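Long-range contacts in cobalt-precorrin-5B C(1)-methyltransferase (Archaeoglobus fulgidus, PDB 1SR8), which probably catalyses the S-adenosyl-L-methionine-dependent methylation of C-1 in cobalt-precorrin-5B, giving cobalt-precorrin-6A on the anaerobic route to adenosylcobalamin: residues I42-T47 with V89-G94; L38-T43 with F189-C194; K203-Y208 with L243-E248; H209-T214 with G247-V252. All blocks are in the same frame, centred on the assembly; numbering follows the deposited sequence.

Contact 1: I42-T47 with V89-G94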
# COMPACT_ATOMS: atom_id res chain seq x y z
N ILE A 42 -6.78 -0.72 -0.86
CA ILE A 42 -6.27 0.61 -1.14
C ILE A 42 -5.78 1.17 0.19
O ILE A 42 -6.38 0.91 1.24
CB ILE A 42 -7.34 1.57 -1.72
CG1 ILE A 42 -8.58 1.59 -0.81
CG2 ILE A 42 -7.67 1.16 -3.15
CD1 ILE A 42 -9.58 2.68 -1.15
N THR A 43 -4.68 1.90 0.16
CA THR A 43 -4.11 2.48 1.37
C THR A 43 -4.91 3.69 1.87
O THR A 43 -5.79 4.20 1.18
CB THR A 43 -2.69 2.98 1.12
OG1 THR A 43 -2.72 3.90 0.03
CG2 THR A 43 -1.77 1.83 0.80
N THR A 44 -4.59 4.13 3.09
CA THR A 44 -5.21 5.31 3.68
C THR A 44 -4.88 6.50 2.76
O THR A 44 -5.67 7.44 2.60
CB THR A 44 -4.63 5.57 5.08
OG1 THR A 44 -3.22 5.31 5.07
CG2 THR A 44 -5.27 4.64 6.11
N GLY A 45 -3.70 6.45 2.14
CA GLY A 45 -3.28 7.51 1.24
C GLY A 45 -4.15 7.54 0.00
O GLY A 45 -4.57 8.61 -0.45
N THR A 46 -4.46 6.36 -0.55
CA THR A 46 -5.29 6.30 -1.74
C THR A 46 -6.74 6.63 -1.40
O THR A 46 -7.45 7.23 -2.21
CB THR A 46 -5.24 4.92 -2.38
OG1 THR A 46 -3.92 4.68 -2.88
CG2 THR A 46 -6.24 4.84 -3.52
N THR A 47 -7.18 6.24 -0.21
CA THR A 47 -8.56 6.50 0.21
C THR A 47 -8.72 8.00 0.43
O THR A 47 -9.74 8.59 0.07
CB THR A 47 -8.90 5.73 1.50
OG1 THR A 47 -8.72 4.33 1.27
CG2 THR A 47 -10.34 6.00 1.91
N VAL A 89 -15.49 8.25 1.97
CA VAL A 89 -14.93 7.08 1.31
C VAL A 89 -14.40 6.10 2.34
O VAL A 89 -13.71 6.48 3.27
CB VAL A 89 -13.76 7.46 0.37
CG1 VAL A 89 -13.32 6.24 -0.42
CG2 VAL A 89 -14.19 8.57 -0.57
N ARG A 90 -14.73 4.82 2.16
CA ARG A 90 -14.30 3.80 3.10
C ARG A 90 -13.11 3.05 2.53
O ARG A 90 -13.10 2.66 1.36
CB ARG A 90 -15.46 2.83 3.38
CG ARG A 90 -15.29 1.91 4.59
CD ARG A 90 -16.48 0.94 4.74
NE ARG A 90 -17.74 1.61 5.06
CZ ARG A 90 -18.05 2.11 6.25
NH1 ARG A 90 -17.20 2.01 7.26
NH2 ARG A 90 -19.22 2.71 6.44
N LYS A 91 -12.08 2.85 3.35
CA LYS A 91 -10.91 2.12 2.91
C LYS A 91 -11.20 0.62 2.96
O LYS A 91 -11.88 0.14 3.88
CB LYS A 91 -9.72 2.39 3.83
CG LYS A 91 -8.67 1.30 3.73
CD LYS A 91 -7.50 1.50 4.64
CE LYS A 91 -6.60 0.27 4.57
NZ LYS A 91 -5.41 0.36 5.45
N PHE A 92 -10.70 -0.12 1.97
CA PHE A 92 -10.87 -1.57 1.97
C PHE A 92 -9.49 -2.19 1.88
O PHE A 92 -8.62 -1.68 1.17
CB PHE A 92 -11.78 -2.04 0.83
CG PHE A 92 -11.28 -1.73 -0.55
CD1 PHE A 92 -10.35 -2.56 -1.17
CD2 PHE A 92 -11.79 -0.65 -1.26
CE1 PHE A 92 -9.94 -2.33 -2.48
CE2 PHE A 92 -11.39 -0.40 -2.57
CZ PHE A 92 -10.46 -1.24 -3.19
N SER A 93 -9.28 -3.28 2.61
CA SER A 93 -7.98 -3.95 2.63
C SER A 93 -7.89 -5.23 1.80
O SER A 93 -6.92 -5.98 1.93
CB SER A 93 -7.59 -4.23 4.08
OG SER A 93 -7.62 -3.04 4.86
N GLY A 94 -8.87 -5.49 0.95
CA GLY A 94 -8.82 -6.70 0.14
C GLY A 94 -8.77 -7.94 1.01
O GLY A 94 -9.45 -8.01 2.03
O HOH W 1 -2.78 2.16 4.76
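I42 lays its long branch over one face of the F92 ring, with CG1 4.0 Å from the ring centroid and 15° off the normal, a CH-pi contact. The two side chains cross at about a right angle. The CG2 methyl of I42 reaches the far end of the ring, 3.7 Å from F92 CZ. F92 has its CG between the backbone N and the carbonyl carbon (chi1 62°), which turns the ring back onto I42. The backbones join here too, since I42 N donates to F92 O at 2.9 Å.

K91 runs fully extended past the carbonyl of I42, with its CE 3.4 Å from I42 O and its CB 3.4 Å from T47 OG1. The aliphatic chain is thus packed along the helix start while the ammonium group continues to D99, with which it forms a salt bridge, and to T101. Water 1 bridges the two segments, accepting from T44 N and, weakly, from K91 NZ. The CG2 methyl of T47 lies 3.8 Å from V89 CG1.

Three bonds fix the first turn: T43 OG1 accepts from T46 N at 3.1 Å, and T43 O takes both T47 N and T47 OG1, the hydroxyl approaching from above the carbonyl plane. F92 N is buried without a partner. T44 and T47 also touch F106 of strand 105-111, and V89 touches V78 and V80. A threonine N-cap thus opens helix 44-57 where it packs against the end of strand 86-90 of the six-stranded mixed sheet and the loop that follows.

Contact 2: L38-T43 with F189-C194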
# COMPACT_ATOMS: atom_id res chain seq x y z
N LEU A 38 -6.50 -13.11 -5.44
CA LEU A 38 -6.39 -12.53 -4.11
C LEU A 38 -6.65 -11.05 -4.40
O LEU A 38 -6.16 -10.51 -5.39
CB LEU A 38 -5.00 -12.71 -3.49
CG LEU A 38 -4.77 -13.98 -2.67
CD1 LEU A 38 -3.31 -14.06 -2.23
CD2 LEU A 38 -5.67 -13.98 -1.46
N ARG A 39 -7.43 -10.40 -3.54
CA ARG A 39 -7.77 -8.99 -3.73
C ARG A 39 -6.86 -8.04 -2.95
O ARG A 39 -6.67 -8.19 -1.74
CB ARG A 39 -9.25 -8.76 -3.33
CG ARG A 39 -10.27 -9.57 -4.15
CD ARG A 39 -11.56 -9.86 -3.36
NE ARG A 39 -12.68 -8.97 -3.68
CZ ARG A 39 -13.47 -9.08 -4.77
NH1 ARG A 39 -13.26 -10.04 -5.66
NH2 ARG A 39 -14.47 -8.21 -4.95
N ARG A 40 -6.29 -7.06 -3.65
CA ARG A 40 -5.46 -6.05 -3.00
C ARG A 40 -6.42 -4.98 -2.49
O ARG A 40 -7.53 -4.84 -3.00
CB ARG A 40 -4.50 -5.40 -4.00
CG ARG A 40 -3.32 -6.25 -4.41
CD ARG A 40 -2.07 -5.39 -4.46
NE ARG A 40 -0.88 -6.15 -4.82
CZ ARG A 40 -0.56 -6.50 -6.07
NH1 ARG A 40 -1.36 -6.15 -7.07
NH2 ARG A 40 0.55 -7.18 -6.31
N GLY A 41 -5.99 -4.21 -1.50
CA GLY A 41 -6.83 -3.14 -0.98
C GLY A 41 -6.24 -1.81 -1.39
O GLY A 41 -5.31 -1.76 -2.20
N ILE A 42 -6.78 -0.72 -0.86
CA ILE A 42 -6.27 0.61 -1.14
C ILE A 42 -5.78 1.17 0.19
O ILE A 42 -6.38 0.91 1.24
CB ILE A 42 -7.34 1.57 -1.72
CG1 ILE A 42 -8.58 1.59 -0.81
CG2 ILE A 42 -7.67 1.16 -3.15
CD1 ILE A 42 -9.58 2.68 -1.15
N THR A 43 -4.68 1.90 0.16
CA THR A 43 -4.11 2.48 1.37
C THR A 43 -4.91 3.69 1.87
O THR A 43 -5.79 4.20 1.18
CB THR A 43 -2.69 2.98 1.12
OG1 THR A 43 -2.72 3.90 0.03
CG2 THR A 43 -1.77 1.83 0.80
N PHE A 189 -1.40 0.73 -2.82
CA PHE A 189 -2.19 -0.49 -2.62
C PHE A 189 -1.84 -1.19 -1.33
O PHE A 189 -0.73 -1.02 -0.80
CB PHE A 189 -1.96 -1.46 -3.79
CG PHE A 189 -2.38 -0.91 -5.13
CD1 PHE A 189 -3.59 -1.29 -5.70
CD2 PHE A 189 -1.57 -0.03 -5.83
CE1 PHE A 189 -3.99 -0.80 -6.94
CE2 PHE A 189 -1.95 0.47 -7.07
CZ PHE A 189 -3.16 0.09 -7.63
N VAL A 190 -2.78 -1.98 -0.82
CA VAL A 190 -2.57 -2.75 0.40
C VAL A 190 -2.32 -4.20 -0.01
O VAL A 190 -3.15 -4.83 -0.66
CB VAL A 190 -3.82 -2.69 1.33
CG1 VAL A 190 -3.69 -3.69 2.46
CG2 VAL A 190 -3.95 -1.30 1.91
N GLU A 191 -1.14 -4.73 0.34
CA GLU A 191 -0.79 -6.11 0.02
C GLU A 191 -1.64 -7.00 0.94
O GLU A 191 -1.59 -6.85 2.16
CB GLU A 191 0.70 -6.33 0.28
CG GLU A 191 1.23 -7.68 -0.19
CD GLU A 191 1.33 -7.81 -1.71
OE1 GLU A 191 0.79 -6.95 -2.44
OE2 GLU A 191 1.96 -8.78 -2.18
N PRO A 192 -2.43 -7.94 0.36
CA PRO A 192 -3.31 -8.85 1.10
C PRO A 192 -2.62 -9.98 1.87
O PRO A 192 -2.78 -11.16 1.56
CB PRO A 192 -4.23 -9.38 0.02
CG PRO A 192 -3.31 -9.49 -1.15
CD PRO A 192 -2.51 -8.20 -1.09
N TRP A 193 -1.87 -9.60 2.90
CA TRP A 193 -1.15 -10.56 3.71
C TRP A 193 -2.01 -11.58 4.44
O TRP A 193 -2.80 -11.24 5.31
CB TRP A 193 -0.25 -9.82 4.69
CG TRP A 193 0.95 -9.23 4.01
CD1 TRP A 193 1.34 -7.92 4.00
CD2 TRP A 193 1.90 -9.94 3.20
NE1 TRP A 193 2.48 -7.77 3.25
CE2 TRP A 193 2.85 -9.00 2.74
CE3 TRP A 193 2.05 -11.29 2.82
CZ2 TRP A 193 3.93 -9.36 1.92
CZ3 TRP A 193 3.13 -11.65 2.01
CH2 TRP A 193 4.05 -10.68 1.57
N CYS A 194 -1.81 -12.84 4.06
CA CYS A 194 -2.47 -14.01 4.63
C CYS A 194 -1.61 -15.21 4.22
O CYS A 194 -0.61 -15.05 3.52
CB CYS A 194 -3.89 -14.14 4.08
SG CYS A 194 -4.03 -14.10 2.27
O HOH W 2 2.67 -8.40 -4.97
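The antiparallel ladder between strands 36-42 and 189-190 closes one side of a three-stranded sheet. G41 and V190 form its hydrogen-bonded pair: G41 N donates to V190 O at 3.0 Å, in the carbonyl plane, and V190 N returns to G41 O at 2.9 Å from well above that carbonyl's plane. A side chain at G41 would sit tightly against V190 CB. V190 CG2 tucks beside I42 O at 3.4 Å, and T43 CG2 lies equally near F189 O.

R40 bends at chi2 (-138°) and presents NE to E191 OE1, a nearly straight salt bridge of 3.0 Å (172°) lying in the guanidinium plane. Water 2 closes the ring of bonds, accepting from R40 NH2 and donating to E191 OE2. D4 and G28 take other guanidinium hydrogens, and K201 pairs with E191 OE2. A leucine in place of R40 would probably leave E191 OE1 without this salt bridge and D4 without this charged partner, and set the carboxylate freer to turn.

Beyond the ladder the chain makes an inverse gamma turn centred on P192, whose CB packs 3.2 Å from R39 O while CD rests on R40 CG. Farther out, L38 CD2 meets C194 SG, the cap of helix 195-204, at 4.1 Å.

Contact 3: K203-Y208 with L243-E248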
# COMPACT_ATOMS: atom_id res chain seq x y z
N LYS A 203 5.52 -19.61 -4.69
CA LYS A 203 5.41 -20.35 -5.94
C LYS A 203 5.76 -19.46 -7.11
O LYS A 203 6.38 -19.91 -8.08
CB LYS A 203 3.98 -20.88 -6.11
CG LYS A 203 3.57 -21.89 -5.07
CD LYS A 203 2.17 -22.41 -5.35
CE LYS A 203 1.73 -23.44 -4.33
NZ LYS A 203 0.35 -23.91 -4.61
N ILE A 204 5.36 -18.19 -7.04
CA ILE A 204 5.67 -17.24 -8.10
C ILE A 204 7.19 -17.05 -8.16
O ILE A 204 7.77 -16.93 -9.24
CB ILE A 204 5.01 -15.87 -7.85
CG1 ILE A 204 3.49 -16.02 -7.91
CG2 ILE A 204 5.51 -14.85 -8.87
CD1 ILE A 204 2.71 -14.74 -7.64
N ALA A 205 7.81 -17.04 -6.98
CA ALA A 205 9.25 -16.84 -6.87
C ALA A 205 10.03 -18.08 -7.30
O ALA A 205 11.25 -18.04 -7.40
CB ALA A 205 9.61 -16.48 -5.44
N MET A 206 9.32 -19.18 -7.54
CA MET A 206 9.97 -20.42 -7.96
C MET A 206 10.32 -20.35 -9.45
O MET A 206 11.04 -21.21 -9.95
CB MET A 206 9.05 -21.61 -7.71
CG MET A 206 8.67 -21.80 -6.26
SD MET A 206 9.78 -22.84 -5.33
CE MET A 206 8.61 -23.72 -4.45
N GLN A 207 9.81 -19.35 -10.15
CA GLN A 207 10.10 -19.20 -11.57
C GLN A 207 11.46 -18.54 -11.76
O GLN A 207 11.94 -18.42 -12.88
CB GLN A 207 9.05 -18.31 -12.24
CG GLN A 207 7.66 -18.84 -12.20
CD GLN A 207 6.65 -17.76 -12.51
OE1 GLN A 207 6.39 -16.88 -11.68
NE2 GLN A 207 6.07 -17.79 -13.71
N TYR A 208 12.07 -18.12 -10.66
CA TYR A 208 13.36 -17.43 -10.71
C TYR A 208 14.38 -18.17 -9.87
O TYR A 208 14.07 -18.64 -8.78
CB TYR A 208 13.21 -16.00 -10.18
CG TYR A 208 12.19 -15.19 -10.94
CD1 TYR A 208 12.54 -14.50 -12.09
CD2 TYR A 208 10.85 -15.14 -10.52
CE1 TYR A 208 11.60 -13.77 -12.82
CE2 TYR A 208 9.89 -14.40 -11.24
CZ TYR A 208 10.28 -13.72 -12.39
OH TYR A 208 9.37 -12.98 -13.12
N LEU A 243 12.36 -18.60 2.46
CA LEU A 243 13.60 -19.37 2.52
C LEU A 243 13.46 -20.83 2.05
O LEU A 243 14.46 -21.54 1.94
CB LEU A 243 14.18 -19.33 3.93
CG LEU A 243 14.78 -17.97 4.32
CD1 LEU A 243 15.28 -18.01 5.76
CD2 LEU A 243 15.92 -17.62 3.37
N LYS A 244 12.23 -21.26 1.78
CA LYS A 244 11.99 -22.62 1.29
C LYS A 244 12.35 -22.66 -0.19
O LYS A 244 12.42 -23.73 -0.79
CB LYS A 244 10.53 -23.02 1.46
CG LYS A 244 10.03 -23.15 2.89
CD LYS A 244 8.55 -23.53 2.88
CE LYS A 244 7.99 -23.79 4.28
NZ LYS A 244 6.57 -24.27 4.24
N HIS A 245 12.55 -21.49 -0.78
CA HIS A 245 12.92 -21.41 -2.19
C HIS A 245 14.24 -22.17 -2.33
O HIS A 245 15.14 -22.03 -1.50
CB HIS A 245 13.08 -19.94 -2.59
CG HIS A 245 13.33 -19.73 -4.05
ND1 HIS A 245 14.57 -19.89 -4.63
CD2 HIS A 245 12.50 -19.34 -5.05
CE1 HIS A 245 14.49 -19.61 -5.92
NE2 HIS A 245 13.25 -19.28 -6.20
N PRO A 246 14.36 -22.99 -3.38
CA PRO A 246 15.57 -23.79 -3.63
C PRO A 246 16.74 -23.14 -4.38
O PRO A 246 17.79 -23.76 -4.52
CB PRO A 246 15.02 -24.99 -4.37
CG PRO A 246 13.98 -24.35 -5.25
CD PRO A 246 13.28 -23.39 -4.31
N GLY A 247 16.58 -21.90 -4.85
CA GLY A 247 17.66 -21.26 -5.59
C GLY A 247 18.54 -20.33 -4.79
O GLY A 247 18.83 -20.57 -3.62
N GLU A 248 18.99 -19.25 -5.44
CA GLU A 248 19.84 -18.24 -4.81
C GLU A 248 18.98 -17.16 -4.12
O GLU A 248 18.22 -16.43 -4.77
CB GLU A 248 20.74 -17.57 -5.85
CG GLU A 248 21.82 -18.47 -6.42
CD GLU A 248 22.79 -18.92 -5.36
OE1 GLU A 248 23.34 -18.05 -4.64
OE2 GLU A 248 23.02 -20.15 -5.25
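Hydrogen bonding between the two segments centres on H245 NE2, which is shared between A205 O at 2.6 Å and Y208 O at 2.8 Å. Both bonds are weak, because the N-H points between the two carbonyls, at 124° and 125°. The oxygens lie at the ring edge, near its plane. H245 CG stands opposite its backbone nitrogen (chi1 -174°), which sends the imidazole out from the loop to these carbonyls.

In the fold, this joins the chain just past helix 195-204, on its way into strand 210-214, to the loop between helix 239-242 and strand 248-253, so two connections at the same end of the parallel sheet are tied together. Replacing the histidine with an alanine would probably leave A205 O and Y208 O without this donor and open a gap between the loop and the chain after the helix.

Apolar and sulfur contacts add to this grip. P246 CD lies over one face of its neighbour's imidazole and also meets M206 SD at 3.7 Å, M206 and P246 crossing at about a right angle. The same sulfur stands 5.0 Å from the H245 centroid, obliquely placed. A205 CB approaches H245 CD2 at 4.1 Å, and L202 and I211 add further packing on H245.

Contact 4: H209-T214 with G247-V252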
# COMPACT_ATOMS: atom_id res chain seq x y z
N HIS A 209 15.60 -18.26 -10.38
CA HIS A 209 16.65 -18.95 -9.64
C HIS A 209 17.16 -18.07 -8.50
O HIS A 209 17.31 -18.53 -7.37
CB HIS A 209 17.81 -19.34 -10.56
CG HIS A 209 18.92 -20.05 -9.85
ND1 HIS A 209 18.73 -21.25 -9.20
CD2 HIS A 209 20.20 -19.69 -9.63
CE1 HIS A 209 19.86 -21.60 -8.60
NE2 HIS A 209 20.77 -20.66 -8.85
N ARG A 210 17.41 -16.80 -8.81
CA ARG A 210 17.91 -15.86 -7.82
C ARG A 210 16.77 -14.93 -7.39
O ARG A 210 16.08 -14.37 -8.24
CB ARG A 210 19.06 -15.05 -8.40
CG ARG A 210 20.15 -15.91 -9.03
CD ARG A 210 21.36 -15.10 -9.49
NE ARG A 210 22.34 -15.93 -10.20
CZ ARG A 210 22.23 -16.30 -11.47
NH1 ARG A 210 21.19 -15.92 -12.20
NH2 ARG A 210 23.17 -17.07 -12.03
N ILE A 211 16.58 -14.78 -6.09
CA ILE A 211 15.51 -13.91 -5.60
C ILE A 211 15.90 -13.10 -4.37
O ILE A 211 16.59 -13.60 -3.47
CB ILE A 211 14.22 -14.72 -5.23
CG1 ILE A 211 14.53 -15.72 -4.10
CG2 ILE A 211 13.68 -15.41 -6.47
CD1 ILE A 211 13.30 -16.21 -3.32
N ALA A 212 15.45 -11.85 -4.33
CA ALA A 212 15.72 -11.00 -3.18
C ALA A 212 14.47 -11.02 -2.28
O ALA A 212 13.38 -10.64 -2.71
CB ALA A 212 16.03 -9.58 -3.63
N ILE A 213 14.62 -11.49 -1.05
CA ILE A 213 13.52 -11.54 -0.08
C ILE A 213 13.56 -10.23 0.72
O ILE A 213 14.41 -10.06 1.59
CB ILE A 213 13.69 -12.74 0.89
CG1 ILE A 213 13.92 -14.03 0.09
CG2 ILE A 213 12.45 -12.88 1.78
CD1 ILE A 213 14.36 -15.21 0.94
N THR A 214 12.64 -9.32 0.42
CA THR A 214 12.61 -8.03 1.09
C THR A 214 11.45 -7.85 2.07
O THR A 214 10.44 -8.53 1.96
CB THR A 214 12.61 -6.88 0.05
OG1 THR A 214 11.33 -6.78 -0.58
CG2 THR A 214 13.66 -7.17 -1.01
N GLY A 247 16.58 -21.90 -4.85
CA GLY A 247 17.66 -21.26 -5.59
C GLY A 247 18.54 -20.33 -4.79
O GLY A 247 18.83 -20.57 -3.62
N GLU A 248 18.99 -19.25 -5.44
CA GLU A 248 19.84 -18.24 -4.81
C GLU A 248 18.98 -17.16 -4.12
O GLU A 248 18.22 -16.43 -4.77
CB GLU A 248 20.74 -17.57 -5.85
CG GLU A 248 21.82 -18.47 -6.42
CD GLU A 248 22.79 -18.92 -5.36
OE1 GLU A 248 23.34 -18.05 -4.64
OE2 GLU A 248 23.02 -20.15 -5.25
N LYS A 249 19.13 -17.05 -2.81
CA LYS A 249 18.35 -16.09 -2.03
C LYS A 249 19.19 -15.06 -1.30
O LYS A 249 20.28 -15.34 -0.82
CB LYS A 249 17.52 -16.84 -0.99
CG LYS A 249 16.51 -17.77 -1.59
CD LYS A 249 16.27 -18.94 -0.68
CE LYS A 249 17.47 -19.86 -0.67
NZ LYS A 249 17.13 -21.18 -0.08
N ILE A 250 18.66 -13.85 -1.23
CA ILE A 250 19.32 -12.79 -0.52
C ILE A 250 18.22 -12.09 0.28
O ILE A 250 17.11 -11.90 -0.22
CB ILE A 250 20.04 -11.80 -1.50
CG1 ILE A 250 21.12 -11.03 -0.75
CG2 ILE A 250 19.04 -10.83 -2.13
CD1 ILE A 250 21.97 -10.15 -1.65
N ILE A 251 18.51 -11.76 1.54
CA ILE A 251 17.53 -11.08 2.38
C ILE A 251 17.88 -9.60 2.52
O ILE A 251 19.00 -9.25 2.91
CB ILE A 251 17.46 -11.70 3.79
CG1 ILE A 251 17.03 -13.17 3.69
CG2 ILE A 251 16.49 -10.91 4.67
CD1 ILE A 251 17.03 -13.91 5.00
N VAL A 252 16.94 -8.73 2.18
CA VAL A 252 17.13 -7.29 2.28
C VAL A 252 15.97 -6.70 3.09
O VAL A 252 14.81 -6.94 2.76
CB VAL A 252 17.17 -6.62 0.89
CG1 VAL A 252 17.48 -5.14 1.03
CG2 VAL A 252 18.20 -7.33 0.00
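The H209 imidazole lays one face over the start of the neighbouring strand, with E248 N about 4.0 Å above its centre and G247 C on the same face. NE2 comes 3.4 Å from E248 CG, the ring and glutamate side chain lying side by side with their planes 44° apart. R210 packs alongside through its aliphatic part, CG 3.6 Å from E248 CB; guanidinium and carboxylate planes are 51° apart and R210 NE stays 6.0 Å from E248 OE1. G247 CA lies 3.3 Å from H209 O, where a side chain would clash.

The backbones run parallel, R210 beside E248 through T214 beside V252. E248 N donates to H209 O at 2.7 Å, I211 N to E248 O, I250 N to I211 O, I213 N to I250 O and V252 N to I213 O. A212 CB meets I250 CG2 at 3.6 Å on the face carrying R210 and T214, where helix 217-226 packs. On the I211 and I213 face, I213 CD1 touches K249 CB at 4.0 Å, and helix 239-242 lies against it. The strands, crossing at 24°, belong to a four-stranded parallel sheet of order 2-1-3-4 with helices on both faces, consistent with a Rossmann-like alpha/beta/alpha sandwich.

Contacts 1 and 2 share I42 and T43, with centres 10 Å apart. F92 from contact 1 packs its CE1 3.5 Å from R40 O, so the end of strand 36-42 touches both partner segments, which also meet at S93 O and V190 CG1, 4.0 Å apart. Contacts 3 and 4 form a second pair, centres 8 Å apart, sharing G247 and E248; H245 CE1 is 3.3 Å from H209 O. The pairs are separate: contacts 2 and 3, bridged in sequence by helix 195-204, have centres 22 Å apart and nearest atoms about 8 Å apart (about 7 Å for contacts 2 and 4). None of the four contacts includes a bound ligand to place the active site.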